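Local coordinates for De novo designed switch protein caging a hemagglutinin binder (sCageHA267_1S) (Synthetic construct, PDB 7CBC) that probably works as a designed biosensor switch, a six-helix bundle that holds a hemagglutinin-binding domain caged until it is released, at residues E138-L143 / A147-A152; A44-D49 / E247-I252; Q130-R135 / E154-R159; Q34-E39 / K61-E66. One frame throughout, in Å; residues are numbered along the deposited sequence.

Contact 1. Residues E138-L143 / A147-A152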
loop_
_atom_site.group_PDB
_atom_site.type_symbol
_atom_site.label_atom_id
_atom_site.label_comp_id
_atom_site.label_asym_id
_atom_site.label_seq_id
_atom_site.Cartn_x
_atom_site.Cartn_y
_atom_site.Cartn_z
ATOM N N GLU A 138 -11.632 -25.600 -3.533
ATOM C CA GLU A 138 -12.951 -26.184 -3.756
ATOM C C GLU A 138 -12.928 -27.224 -4.873
ATOM O O GLU A 138 -13.489 -28.320 -4.732
ATOM C CB GLU A 138 -13.916 -25.042 -4.073
ATOM C CG GLU A 138 -15.387 -25.341 -4.138
ATOM C CD GLU A 138 -16.178 -24.053 -4.346
ATOM O OE1 GLU A 138 -15.932 -23.360 -5.355
ATOM O OE2 GLU A 138 -17.032 -23.713 -3.499
ATOM N N LEU A 139 -12.271 -26.908 -5.988
ATOM C CA LEU A 139 -12.187 -27.854 -7.090
ATOM C C LEU A 139 -11.171 -28.954 -6.818
ATOM O O LEU A 139 -11.352 -30.086 -7.282
ATOM C CB LEU A 139 -11.838 -27.115 -8.375
ATOM C CG LEU A 139 -12.210 -27.793 -9.687
ATOM C CD1 LEU A 139 -13.674 -27.530 -10.013
ATOM C CD2 LEU A 139 -11.304 -27.283 -10.797
ATOM N N LEU A 140 -10.113 -28.661 -6.055
ATOM C CA LEU A 140 -9.102 -29.685 -5.808
ATOM C C LEU A 140 -9.618 -30.797 -4.901
ATOM O O LEU A 140 -9.190 -31.951 -5.039
ATOM C CB LEU A 140 -7.832 -29.058 -5.223
ATOM C CG LEU A 140 -6.910 -28.414 -6.276
ATOM C CD1 LEU A 140 -5.714 -27.711 -5.636
ATOM C CD2 LEU A 140 -6.443 -29.417 -7.318
ATOM N N VAL A 141 -10.534 -30.493 -3.979
ATOM C CA VAL A 141 -10.976 -31.536 -3.055
ATOM C C VAL A 141 -11.890 -32.551 -3.746
ATOM O O VAL A 141 -11.984 -33.705 -3.304
ATOM C CB VAL A 141 -11.650 -30.916 -1.818
ATOM C CG1 VAL A 141 -10.658 -30.082 -1.042
ATOM C CG2 VAL A 141 -12.851 -30.089 -2.220
ATOM N N LYS A 142 -12.578 -32.154 -4.825
ATOM C CA LYS A 142 -13.448 -33.073 -5.553
ATOM C C LYS A 142 -12.700 -33.920 -6.575
ATOM O O LYS A 142 -13.212 -34.965 -6.987
ATOM C CB LYS A 142 -14.560 -32.315 -6.289
ATOM C CG LYS A 142 -15.107 -31.101 -5.572
ATOM C CD LYS A 142 -16.401 -30.617 -6.230
ATOM C CE LYS A 142 -16.761 -29.197 -5.774
ATOM N NZ LYS A 142 -16.299 -28.920 -4.382
ATOM N N LEU A 143 -11.525 -33.493 -7.017
ATOM C CA LEU A 143 -10.801 -34.191 -8.069
ATOM C C LEU A 143 -9.791 -35.155 -7.463
ATOM O O LEU A 143 -9.224 -34.893 -6.399
ATOM C CB LEU A 143 -10.088 -33.202 -9.000
ATOM C CG LEU A 143 -10.965 -32.144 -9.669
ATOM C CD1 LEU A 143 -10.117 -31.193 -10.513
ATOM C CD2 LEU A 143 -12.077 -32.771 -10.497
ATOM N N ALA A 147 -4.157 -35.641 -13.628
ATOM C CA ALA A 147 -4.123 -34.770 -14.795
ATOM C C ALA A 147 -5.082 -33.600 -14.626
ATOM O O ALA A 147 -4.740 -32.450 -14.930
ATOM C CB ALA A 147 -4.461 -35.561 -16.055
ATOM N N THR A 148 -6.302 -33.882 -14.160
ATOM C CA THR A 148 -7.286 -32.824 -13.952
ATOM C C THR A 148 -6.924 -31.948 -12.760
ATOM O O THR A 148 -7.287 -30.770 -12.727
ATOM C CB THR A 148 -8.658 -33.448 -13.748
ATOM O OG1 THR A 148 -8.535 -34.505 -12.783
ATOM C CG2 THR A 148 -9.187 -34.016 -15.074
ATOM N N ILE A 149 -6.249 -32.526 -11.760
ATOM C CA ILE A 149 -5.692 -31.756 -10.655
ATOM C C ILE A 149 -4.665 -30.762 -11.175
ATOM O O ILE A 149 -4.653 -29.585 -10.789
ATOM C CB ILE A 149 -5.057 -32.702 -9.620
ATOM C CG1 ILE A 149 -6.117 -33.419 -8.774
ATOM C CG2 ILE A 149 -4.039 -31.951 -8.754
ATOM C CD1 ILE A 149 -5.503 -34.376 -7.784
ATOM N N ARG A 150 -3.781 -31.224 -12.056
ATOM C CA ARG A 150 -2.735 -30.347 -12.549
ATOM C C ARG A 150 -3.304 -29.294 -13.491
ATOM O O ARG A 150 -2.871 -28.133 -13.469
ATOM C CB ARG A 150 -1.652 -31.169 -13.229
ATOM C CG ARG A 150 -0.826 -30.359 -14.145
ATOM C CD ARG A 150 0.187 -29.650 -13.303
ATOM N NE ARG A 150 1.221 -29.050 -14.099
ATOM C CZ ARG A 150 2.340 -29.686 -14.420
ATOM N NH1 ARG A 150 2.531 -30.943 -14.010
ATOM N NH2 ARG A 150 3.266 -29.093 -15.171
ATOM N N GLU A 151 -4.294 -29.669 -14.307
ATOM C CA GLU A 151 -4.972 -28.673 -15.135
ATOM C C GLU A 151 -5.524 -27.538 -14.280
ATOM O O GLU A 151 -5.438 -26.365 -14.660
ATOM C CB GLU A 151 -6.095 -29.322 -15.944
ATOM C CG GLU A 151 -6.954 -28.324 -16.719
ATOM C CD GLU A 151 -8.189 -28.959 -17.358
ATOM O OE1 GLU A 151 -8.335 -30.202 -17.309
ATOM O OE2 GLU A 151 -9.023 -28.210 -17.908
ATOM N N ALA A 152 -6.077 -27.869 -13.112
ATOM C CA ALA A 152 -6.589 -26.837 -12.218
ATOM C C ALA A 152 -5.457 -26.009 -11.613
ATOM O O ALA A 152 -5.593 -24.795 -11.446
ATOM C CB ALA A 152 -7.442 -27.475 -11.121
#
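L140 and I149 meet where helix 99-142 ends and helix 146-190 begins, closing an antiparallel helical hairpin of the designed six-helix bundle; the two short axes run 173° apart in direction and approach to 9.8 Å. The L140 and I149 side chains cross at about a right angle, with L140 CD2 lying 3.8 Å from I149 CG2. The other branch of the isoleucine turns to the residue that follows the helix, where I149 CG1 packs 4.0 Å from L143 CB. Next to this pair, L139 CD2 rests on A152 CB at 3.9 Å, put there by a first torsion that sets CG anti to the backbone N (chi1 -158°). L143 meets backbone as well as side chain: its CD1 stands 3.6 Å from T148 O. Replacing I149 with an alanine would probably open a gap against both L140 and L143, since each touches a different branch of that side chain. Further out, T148 OG1 is hydrogen-bonded to D145 O in the preceding turn. On the far flank, E138 forms a salt bridge with R54 of helix 50-93, while K142 folds back along its own helix so that NZ donates to E138 O at 2.9 Å, arriving 44° above the carbonyl plane.

Contact 2. Residues A44-D49 / E247-I252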
loop_
_atom_site.group_PDB
_atom_site.type_symbol
_atom_site.label_atom_id
_atom_site.label_comp_id
_atom_site.label_asym_id
_atom_site.label_seq_id
_atom_site.Cartn_x
_atom_site.Cartn_y
_atom_site.Cartn_z
ATOM N N ALA A 44 -8.570 -28.815 3.987
ATOM C CA ALA A 44 -8.804 -29.591 2.776
ATOM C C ALA A 44 -7.964 -30.860 2.728
ATOM O O ALA A 44 -8.311 -31.785 1.990
ATOM C CB ALA A 44 -8.517 -28.736 1.542
ATOM N N VAL A 45 -6.856 -30.906 3.472
ATOM C CA VAL A 45 -6.074 -32.134 3.589
ATOM C C VAL A 45 -6.847 -33.179 4.387
ATOM O O VAL A 45 -6.818 -34.374 4.068
ATOM C CB VAL A 45 -4.705 -31.821 4.226
ATOM C CG1 VAL A 45 -3.978 -33.088 4.605
ATOM C CG2 VAL A 45 -3.854 -30.981 3.283
ATOM N N GLU A 46 -7.580 -32.738 5.413
ATOM C CA GLU A 46 -8.306 -33.640 6.302
ATOM C C GLU A 46 -9.667 -34.050 5.734
ATOM O O GLU A 46 -9.923 -35.236 5.486
ATOM C CB GLU A 46 -8.491 -32.964 7.661
ATOM C CG GLU A 46 -7.515 -33.417 8.720
ATOM C CD GLU A 46 -8.080 -33.227 10.106
ATOM O OE1 GLU A 46 -8.567 -34.227 10.689
ATOM O OE2 GLU A 46 -8.062 -32.074 10.597
ATOM N N LEU A 47 -10.545 -33.073 5.513
ATOM C CA LEU A 47 -11.965 -33.339 5.303
ATOM C C LEU A 47 -12.238 -34.044 3.974
ATOM O O LEU A 47 -11.627 -33.744 2.948
ATOM C CB LEU A 47 -12.766 -32.030 5.373
ATOM N N THR A 48 -13.178 -34.991 4.011
ATOM C CA THR A 48 -13.725 -35.667 2.844
ATOM C C THR A 48 -15.249 -35.593 2.782
ATOM O O THR A 48 -15.811 -35.694 1.690
ATOM C CB THR A 48 -13.306 -37.146 2.833
ATOM O OG1 THR A 48 -13.672 -37.726 1.578
ATOM C CG2 THR A 48 -13.971 -37.901 3.959
ATOM N N ASP A 49 -15.926 -35.447 3.918
ATOM C CA ASP A 49 -17.356 -35.182 4.022
ATOM C C ASP A 49 -17.789 -34.132 2.987
ATOM O O ASP A 49 -17.264 -32.995 3.008
ATOM C CB ASP A 49 -17.626 -34.674 5.443
ATOM C CG ASP A 49 -19.085 -34.777 5.859
ATOM O OD1 ASP A 49 -19.980 -34.857 4.978
ATOM O OD2 ASP A 49 -19.345 -34.778 7.074
ATOM N N GLU A 247 3.059 -35.187 6.473
ATOM C CA GLU A 247 4.046 -34.375 5.783
ATOM C C GLU A 247 3.395 -33.199 5.066
ATOM O O GLU A 247 4.003 -32.128 4.967
ATOM C CB GLU A 247 4.834 -35.245 4.800
ATOM C CG GLU A 247 6.220 -34.725 4.470
ATOM C CD GLU A 247 7.197 -34.866 5.630
ATOM O OE1 GLU A 247 7.994 -33.930 5.859
ATOM O OE2 GLU A 247 7.172 -35.912 6.311
ATOM N N ALA A 248 2.163 -33.370 4.574
ATOM C CA ALA A 248 1.440 -32.235 4.009
ATOM C C ALA A 248 1.188 -31.166 5.066
ATOM O O ALA A 248 1.281 -29.968 4.781
ATOM C CB ALA A 248 0.120 -32.696 3.391
ATOM N N ARG A 249 0.882 -31.580 6.301
ATOM C CA ARG A 249 0.614 -30.611 7.360
ATOM C C ARG A 249 1.857 -29.801 7.714
ATOM O O ARG A 249 1.740 -28.641 8.120
ATOM C CB ARG A 249 0.073 -31.316 8.603
ATOM C CG ARG A 249 -1.180 -32.143 8.361
ATOM C CD ARG A 249 -1.273 -33.297 9.366
ATOM N NE ARG A 249 -1.973 -34.462 8.830
ATOM C CZ ARG A 249 -3.282 -34.665 8.941
ATOM N NH1 ARG A 249 -4.038 -33.770 9.567
ATOM N NH2 ARG A 249 -3.834 -35.760 8.428
ATOM N N LYS A 250 3.050 -30.382 7.567
ATOM C CA LYS A 250 4.268 -29.649 7.880
ATOM C C LYS A 250 4.766 -28.784 6.724
ATOM O O LYS A 250 5.484 -27.807 6.969
ATOM C CB LYS A 250 5.370 -30.614 8.328
ATOM C CG LYS A 250 5.844 -30.357 9.756
ATOM C CD LYS A 250 7.062 -31.191 10.122
ATOM C CE LYS A 250 7.639 -30.758 11.467
ATOM N NZ LYS A 250 6.625 -30.797 12.567
ATOM N N ALA A 251 4.413 -29.114 5.477
ATOM C CA ALA A 251 4.628 -28.167 4.386
ATOM C C ALA A 251 3.766 -26.925 4.562
ATOM O O ALA A 251 4.137 -25.835 4.108
ATOM C CB ALA A 251 4.334 -28.828 3.038
ATOM N N ILE A 252 2.612 -27.074 5.213
ATOM C CA ILE A 252 1.790 -25.926 5.565
ATOM C C ILE A 252 2.436 -25.142 6.699
ATOM O O ILE A 252 2.511 -23.907 6.658
ATOM C CB ILE A 252 0.372 -26.385 5.938
ATOM C CG1 ILE A 252 -0.341 -26.957 4.712
ATOM C CG2 ILE A 252 -0.407 -25.250 6.569
ATOM C CD1 ILE A 252 -1.549 -27.785 5.056
#
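The CA atoms of V45 and A248 lie 7.5 Å apart, where the last turn of helix 3-46 comes beside the first turns of helix 245-268, two helices of the bundle that are remote in sequence. V45 points its CB toward the opposing helix and divides its two methyls between two residues one turn apart. V45 CG1 approaches A248 CB to 4.3 Å, and V45 CG2 approaches I252 CD1 at the same 4.3 Å, a loose apolar fit. L242, in the loop before helix 245-268, touches both V45 and A248 and extends this apolar patch. At its border R249 leans across: CG is anti to the carbonyl carbon (chi1 -57°), and the chain runs extended to NE, carrying the guanidinium to the other helix. There R249 NH1 lies 3.6 Å from E46 CG, meeting the methylene of the glutamate obliquely. The E46 and R249 side chains cross at about a right angle, and their carboxylate and guanidinium planes are 55° apart. R249 also packs on Y42 of helix 3-46, and its NE has a long, weak ion pair with D246. With E46 OE2 4.5 Å from R249 NH1, the two opposite charges are close but fall short of a salt bridge, so any electrostatic attraction is probably diffuse, and direct contact here rests on the methyls of V45 and on the guanidinium lying against the E46 methylene.

Contact 3. Residues Q130-R135 / E154-R159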
loop_
_atom_site.group_PDB
_atom_site.type_symbol
_atom_site.label_atom_id
_atom_site.label_comp_id
_atom_site.label_asym_id
_atom_site.label_seq_id
_atom_site.Cartn_x
_atom_site.Cartn_y
_atom_site.Cartn_z
ATOM N N GLN A 130 -7.811 -14.082 -3.786
ATOM C CA GLN A 130 -8.503 -14.844 -2.744
ATOM C C GLN A 130 -9.603 -15.717 -3.334
ATOM O O GLN A 130 -9.671 -16.922 -3.061
ATOM C CB GLN A 130 -9.088 -13.909 -1.693
ATOM C CG GLN A 130 -9.627 -14.638 -0.470
ATOM C CD GLN A 130 -8.516 -15.116 0.452
ATOM O OE1 GLN A 130 -7.332 -15.035 0.115
ATOM N NE2 GLN A 130 -8.892 -15.605 1.630
ATOM N N GLU A 131 -10.486 -15.120 -4.132
ATOM C CA GLU A 131 -11.545 -15.890 -4.771
ATOM C C GLU A 131 -10.967 -17.026 -5.608
ATOM O O GLU A 131 -11.438 -18.172 -5.538
ATOM C CB GLU A 131 -12.396 -14.943 -5.614
ATOM C CG GLU A 131 -13.176 -15.610 -6.733
ATOM C CD GLU A 131 -13.768 -14.584 -7.682
ATOM O OE1 GLU A 131 -13.191 -13.477 -7.781
ATOM O OE2 GLU A 131 -14.799 -14.880 -8.329
ATOM N N LEU A 132 -9.922 -16.730 -6.379
ATOM C CA LEU A 132 -9.199 -17.765 -7.102
ATOM C C LEU A 132 -8.686 -18.837 -6.159
ATOM O O LEU A 132 -8.793 -20.033 -6.452
ATOM C CB LEU A 132 -8.033 -17.148 -7.872
ATOM C CG LEU A 132 -7.142 -18.177 -8.560
ATOM C CD1 LEU A 132 -7.762 -18.551 -9.884
ATOM C CD2 LEU A 132 -5.753 -17.620 -8.765
ATOM N N ASN A 133 -8.126 -18.435 -5.016
ATOM C CA ASN A 133 -7.538 -19.429 -4.126
ATOM C C ASN A 133 -8.604 -20.294 -3.464
ATOM O O ASN A 133 -8.354 -21.471 -3.174
ATOM C CB ASN A 133 -6.666 -18.741 -3.083
ATOM C CG ASN A 133 -5.390 -18.181 -3.679
ATOM O OD1 ASN A 133 -4.872 -18.709 -4.663
ATOM N ND2 ASN A 133 -4.893 -17.082 -3.107
ATOM N N ILE A 134 -9.793 -19.742 -3.225
ATOM C CA ILE A 134 -10.866 -20.543 -2.651
ATOM C C ILE A 134 -11.405 -21.523 -3.686
ATOM O O ILE A 134 -11.609 -22.710 -3.402
ATOM C CB ILE A 134 -11.977 -19.629 -2.119
ATOM C CG1 ILE A 134 -11.396 -18.635 -1.124
ATOM C CG2 ILE A 134 -13.066 -20.464 -1.475
ATOM C CD1 ILE A 134 -12.405 -17.643 -0.600
ATOM N N ARG A 135 -11.667 -21.027 -4.897
ATOM C CA ARG A 135 -12.177 -21.872 -5.965
ATOM C C ARG A 135 -11.213 -23.012 -6.255
ATOM O O ARG A 135 -11.637 -24.148 -6.515
ATOM C CB ARG A 135 -12.418 -21.023 -7.216
ATOM C CG ARG A 135 -13.341 -21.664 -8.240
ATOM C CD ARG A 135 -13.374 -20.900 -9.563
ATOM N NE ARG A 135 -13.367 -19.443 -9.412
ATOM C CZ ARG A 135 -12.504 -18.634 -10.033
ATOM N NH1 ARG A 135 -11.581 -19.143 -10.842
ATOM N NH2 ARG A 135 -12.560 -17.316 -9.845
ATOM N N GLU A 154 -2.408 -25.476 -13.008
ATOM C CA GLU A 154 -1.880 -24.644 -14.086
ATOM C C GLU A 154 -2.797 -23.465 -14.371
ATOM O O GLU A 154 -2.331 -22.365 -14.695
ATOM C CB GLU A 154 -1.677 -25.495 -15.344
ATOM C CG GLU A 154 -0.504 -26.470 -15.243
ATOM C CD GLU A 154 0.845 -25.768 -15.249
ATOM O OE1 GLU A 154 0.963 -24.722 -15.926
ATOM O OE2 GLU A 154 1.786 -26.255 -14.581
ATOM N N HIS A 155 -4.108 -23.670 -14.252
ATOM C CA HIS A 155 -5.031 -22.562 -14.459
ATOM C C HIS A 155 -4.878 -21.513 -13.361
ATOM O O HIS A 155 -4.862 -20.309 -13.645
ATOM C CB HIS A 155 -6.467 -23.076 -14.522
ATOM C CG HIS A 155 -7.466 -22.012 -14.829
ATOM N ND1 HIS A 155 -7.954 -21.151 -13.868
ATOM C CD2 HIS A 155 -8.055 -21.651 -15.995
ATOM C CE1 HIS A 155 -8.803 -20.306 -14.427
ATOM N NE2 HIS A 155 -8.881 -20.586 -15.718
ATOM N N ALA A 156 -4.746 -21.958 -12.105
ATOM C CA ALA A 156 -4.535 -21.041 -10.986
ATOM C C ALA A 156 -3.224 -20.276 -11.132
ATOM O O ALA A 156 -3.157 -19.079 -10.829
ATOM C CB ALA A 156 -4.549 -21.814 -9.665
ATOM N N LYS A 157 -2.166 -20.958 -11.569
ATOM C CA LYS A 157 -0.903 -20.284 -11.828
ATOM C C LYS A 157 -1.070 -19.194 -12.883
ATOM O O LYS A 157 -0.648 -18.049 -12.681
ATOM C CB LYS A 157 0.143 -21.315 -12.252
ATOM C CG LYS A 157 1.428 -20.730 -12.820
ATOM C CD LYS A 157 2.407 -21.855 -13.139
ATOM C CE LYS A 157 3.758 -21.320 -13.576
ATOM N NZ LYS A 157 4.748 -22.427 -13.731
ATOM N N ARG A 158 -1.716 -19.526 -14.006
ATOM C CA ARG A 158 -1.858 -18.557 -15.089
ATOM C C ARG A 158 -2.669 -17.348 -14.643
ATOM O O ARG A 158 -2.247 -16.200 -14.841
ATOM C CB ARG A 158 -2.497 -19.210 -16.319
ATOM C CG ARG A 158 -3.236 -18.234 -17.248
ATOM C CD ARG A 158 -3.893 -18.932 -18.453
ATOM N NE ARG A 158 -4.541 -20.197 -18.081
ATOM C CZ ARG A 158 -4.253 -21.378 -18.625
ATOM N NH1 ARG A 158 -3.341 -21.461 -19.587
ATOM N NH2 ARG A 158 -4.877 -22.474 -18.209
ATOM N N ARG A 159 -3.835 -17.584 -14.029
ATOM C CA ARG A 159 -4.704 -16.482 -13.619
ATOM C C ARG A 159 -4.051 -15.626 -12.543
ATOM O O ARG A 159 -4.179 -14.400 -12.570
ATOM C CB ARG A 159 -6.045 -17.011 -13.123
ATOM C CG ARG A 159 -7.172 -16.847 -14.127
ATOM C CD ARG A 159 -7.335 -15.372 -14.532
ATOM N NE ARG A 159 -8.314 -14.650 -13.716
ATOM C CZ ARG A 159 -8.490 -13.329 -13.749
ATOM N NH1 ARG A 159 -7.752 -12.571 -14.555
ATOM N NH2 ARG A 159 -9.402 -12.757 -12.971
#
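L132 carries the apolar part of this contact between helices 99-142 and 146-190, deeper in the bundle than the turn that joins them. Its CB points toward the partner helix, and CG stands anti to the backbone N (chi1 175°), which carries the branch point across to the partner helix, where its two methyls meet residues about one turn apart. L132 CD1 packs 4.0 Å from R159 CB, touching the aliphatic root of the arginine, whose chain bends at both chi2 and chi3. The other methyl meets backbone: L132 CD2 lies 3.6 Å from A156 O, with A156 CB farther off at 4.5 Å. The small side chain of A156 is consistent with the close approach here, the CA atoms of L132 and A156 being 6.9 Å apart. That same carbonyl of A156 accepts a hydrogen bond from S160 OG one turn on.

Charged groups collect along the outer edge of the apolar contact. R135 turns back along its own helix, one guanidinium face above L132 CA, 4.3 Å from the plane and offset toward the rim. Its NH2 forms a long salt bridge with E131 OE2 at 3.6 Å, the carboxylate carbon sitting at the edge of the guanidinium and in its plane.

Inward, helix 195-239 closes over the pair, with Q229 against L132 and L233 against A156, while N133 ND2 hydrogen-bonds Q229 OE1. I134 faces another way, onto I57, K61 and S64 of helix 50-93.

Contact 4. Residues Q34-E39 / K61-E66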
loop_
_atom_site.group_PDB
_atom_site.type_symbol
_atom_site.label_atom_id
_atom_site.label_comp_id
_atom_site.label_asym_id
_atom_site.label_seq_id
_atom_site.Cartn_x
_atom_site.Cartn_y
_atom_site.Cartn_z
ATOM N N GLN A 34 -4.396 -14.220 3.955
ATOM C CA GLN A 34 -3.432 -15.312 3.866
ATOM C C GLN A 34 -3.627 -16.309 4.995
ATOM O O GLN A 34 -3.564 -17.529 4.785
ATOM C CB GLN A 34 -2.009 -14.752 3.907
ATOM C CG GLN A 34 -0.929 -15.810 3.838
ATOM C CD GLN A 34 -0.845 -16.451 2.474
ATOM O OE1 GLN A 34 -1.677 -16.197 1.596
ATOM N NE2 GLN A 34 0.177 -17.269 2.272
ATOM N N GLU A 35 -3.849 -15.800 6.205
ATOM C CA GLU A 35 -4.087 -16.654 7.359
ATOM C C GLU A 35 -5.271 -17.584 7.115
ATOM O O GLU A 35 -5.220 -18.773 7.458
ATOM C CB GLU A 35 -4.308 -15.774 8.589
ATOM C CG GLU A 35 -4.248 -16.514 9.893
ATOM C CD GLU A 35 -4.273 -15.598 11.093
ATOM O OE1 GLU A 35 -4.157 -14.347 10.926
ATOM O OE2 GLU A 35 -4.403 -16.148 12.210
ATOM N N LEU A 36 -6.332 -17.062 6.486
ATOM C CA LEU A 36 -7.478 -17.890 6.116
ATOM C C LEU A 36 -7.117 -18.903 5.040
ATOM O O LEU A 36 -7.529 -20.068 5.109
ATOM C CB LEU A 36 -8.634 -17.019 5.630
ATOM C CG LEU A 36 -9.259 -16.053 6.619
ATOM C CD1 LEU A 36 -10.529 -15.488 6.001
ATOM C CD2 LEU A 36 -9.555 -16.774 7.936
ATOM N N ASN A 37 -6.393 -18.472 4.006
ATOM C CA ASN A 37 -6.062 -19.408 2.938
ATOM C C ASN A 37 -5.249 -20.585 3.466
ATOM O O ASN A 37 -5.514 -21.742 3.109
ATOM C CB ASN A 37 -5.324 -18.701 1.806
ATOM C CG ASN A 37 -5.177 -19.579 0.579
ATOM O OD1 ASN A 37 -6.102 -19.707 -0.228
ATOM N ND2 ASN A 37 -4.014 -20.206 0.436
ATOM N N LEU A 38 -4.265 -20.319 4.327
ATOM C CA LEU A 38 -3.474 -21.418 4.864
ATOM C C LEU A 38 -4.347 -22.363 5.673
ATOM O O LEU A 38 -4.248 -23.589 5.531
ATOM C CB LEU A 38 -2.322 -20.885 5.709
ATOM C CG LEU A 38 -1.267 -20.140 4.884
ATOM C CD1 LEU A 38 -0.046 -19.857 5.734
ATOM C CD2 LEU A 38 -0.890 -20.930 3.627
ATOM N N GLU A 39 -5.224 -21.807 6.510
ATOM C CA GLU A 39 -6.146 -22.623 7.287
ATOM C C GLU A 39 -7.050 -23.456 6.389
ATOM O O GLU A 39 -7.327 -24.623 6.685
ATOM C CB GLU A 39 -6.983 -21.734 8.199
ATOM C CG GLU A 39 -6.200 -21.119 9.334
ATOM C CD GLU A 39 -6.401 -21.878 10.622
ATOM O OE1 GLU A 39 -7.487 -22.480 10.788
ATOM O OE2 GLU A 39 -5.476 -21.881 11.464
ATOM N N LYS A 61 -15.307 -18.166 2.444
ATOM C CA LYS A 61 -15.735 -17.151 1.488
ATOM C C LYS A 61 -16.332 -15.953 2.210
ATOM O O LYS A 61 -15.857 -14.820 2.060
ATOM C CB LYS A 61 -16.729 -17.738 0.489
ATOM C CG LYS A 61 -16.064 -18.508 -0.637
ATOM C CD LYS A 61 -17.073 -18.938 -1.685
ATOM C CE LYS A 61 -16.404 -19.707 -2.812
ATOM N NZ LYS A 61 -17.412 -20.369 -3.698
ATOM N N ASP A 62 -17.364 -16.187 3.021
ATOM C CA ASP A 62 -17.976 -15.083 3.754
ATOM C C ASP A 62 -16.951 -14.356 4.618
ATOM O O ASP A 62 -16.959 -13.124 4.687
ATOM C CB ASP A 62 -19.142 -15.587 4.606
ATOM C CG ASP A 62 -20.276 -16.169 3.766
ATOM O OD1 ASP A 62 -20.441 -15.732 2.602
ATOM O OD2 ASP A 62 -21.000 -17.065 4.272
ATOM N N LYS A 63 -16.038 -15.091 5.263
ATOM C CA LYS A 63 -15.041 -14.419 6.093
ATOM C C LYS A 63 -14.112 -13.553 5.244
ATOM O O LYS A 63 -13.752 -12.441 5.648
ATOM C CB LYS A 63 -14.241 -15.441 6.903
ATOM C CG LYS A 63 -13.837 -14.967 8.313
ATOM C CD LYS A 63 -12.767 -13.850 8.298
ATOM C CE LYS A 63 -12.504 -13.246 9.698
ATOM N NZ LYS A 63 -11.206 -12.479 9.827
ATOM N N SER A 64 -13.729 -14.039 4.061
ATOM C CA SER A 64 -12.877 -13.261 3.168
ATOM C C SER A 64 -13.578 -12.001 2.682
ATOM O O SER A 64 -12.963 -10.926 2.623
ATOM C CB SER A 64 -12.448 -14.116 1.977
ATOM O OG SER A 64 -11.667 -15.207 2.419
ATOM N N LYS A 65 -14.856 -12.111 2.314
ATOM C CA LYS A 65 -15.550 -10.950 1.783
ATOM C C LYS A 65 -15.734 -9.887 2.854
ATOM O O LYS A 65 -15.717 -8.690 2.548
ATOM C CB LYS A 65 -16.891 -11.359 1.166
ATOM C CG LYS A 65 -16.767 -11.905 -0.271
ATOM C CD LYS A 65 -16.807 -13.430 -0.320
ATOM C CE LYS A 65 -15.993 -14.032 -1.482
ATOM N NZ LYS A 65 -14.506 -13.906 -1.323
ATOM N N GLU A 66 -15.876 -10.302 4.111
ATOM C CA GLU A 66 -15.928 -9.339 5.195
ATOM C C GLU A 66 -14.594 -8.609 5.330
ATOM O O GLU A 66 -14.560 -7.380 5.434
ATOM C CB GLU A 66 -16.319 -10.047 6.495
ATOM C CG GLU A 66 -16.409 -9.126 7.704
ATOM C CD GLU A 66 -17.400 -7.978 7.512
ATOM O OE1 GLU A 66 -18.302 -8.080 6.641
ATOM O OE2 GLU A 66 -17.270 -6.964 8.234
#
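L36 reaches across from helix 3-46 with one methyl, CD1, which overlaps the aliphatic stem of K63 on helix 50-93. The closest approach is L36 CD1 to K63 CD at 3.6 Å, and the same methyl is 3.8 Å from K63 CB. A bend at chi2 (-70°) folds the lysine stem round the leucine methyl, and the two side chains cross at about a right angle. The contact is thus methyl against methylenes, and the ammonium end of K63 takes no part in it. On the inner side, L36 CD1 also lies 3.8 Å from S64 OG. That hydroxyl is turned to polar partners: it is hydrogen-bonded to V60 O of its own helix and to Q130 NE2 of helix 99-142, so the leucine packs beside a buried oxygen already satisfied. With the L36 and S64 CA atoms 7.7 Å apart, this is a modest bridge within the hairpin of consecutive helices 3-46 and 50-93, in which a single leucine does most of the reaching. V60 and I67 of helix 50-93 enlarge the surface under L36. Deeper in the bundle, Q34 NE2 hydrogen-bonds N232 OD1 of helix 195-239 and S259 OG of helix 245-268, and N37 packs on both N133 and N232.

The four contacts occupy one half of the elongated bundle, on the same side of the chain's centre. Contacts 1 and 3 join the same two helices, 99-142 and 146-190, with centres 11 Å apart; contact 1 is nested within the loop closed by contact 3. Contact 4 precedes both along the chain, whereas contact 2 spans far more sequence, encloses contacts 1 and 3, shares helix 3-46 with contact 4 and crosses contact 4 in chain order. Contacts 3 and 4 touch through Q130 and S64 and through N133 and N37; contacts 1 and 2 touch through V141 and A44. Local hairpin packing and one long-range closure thus together involve five of the six long helices, helix 195-239 entering only as a neighbour.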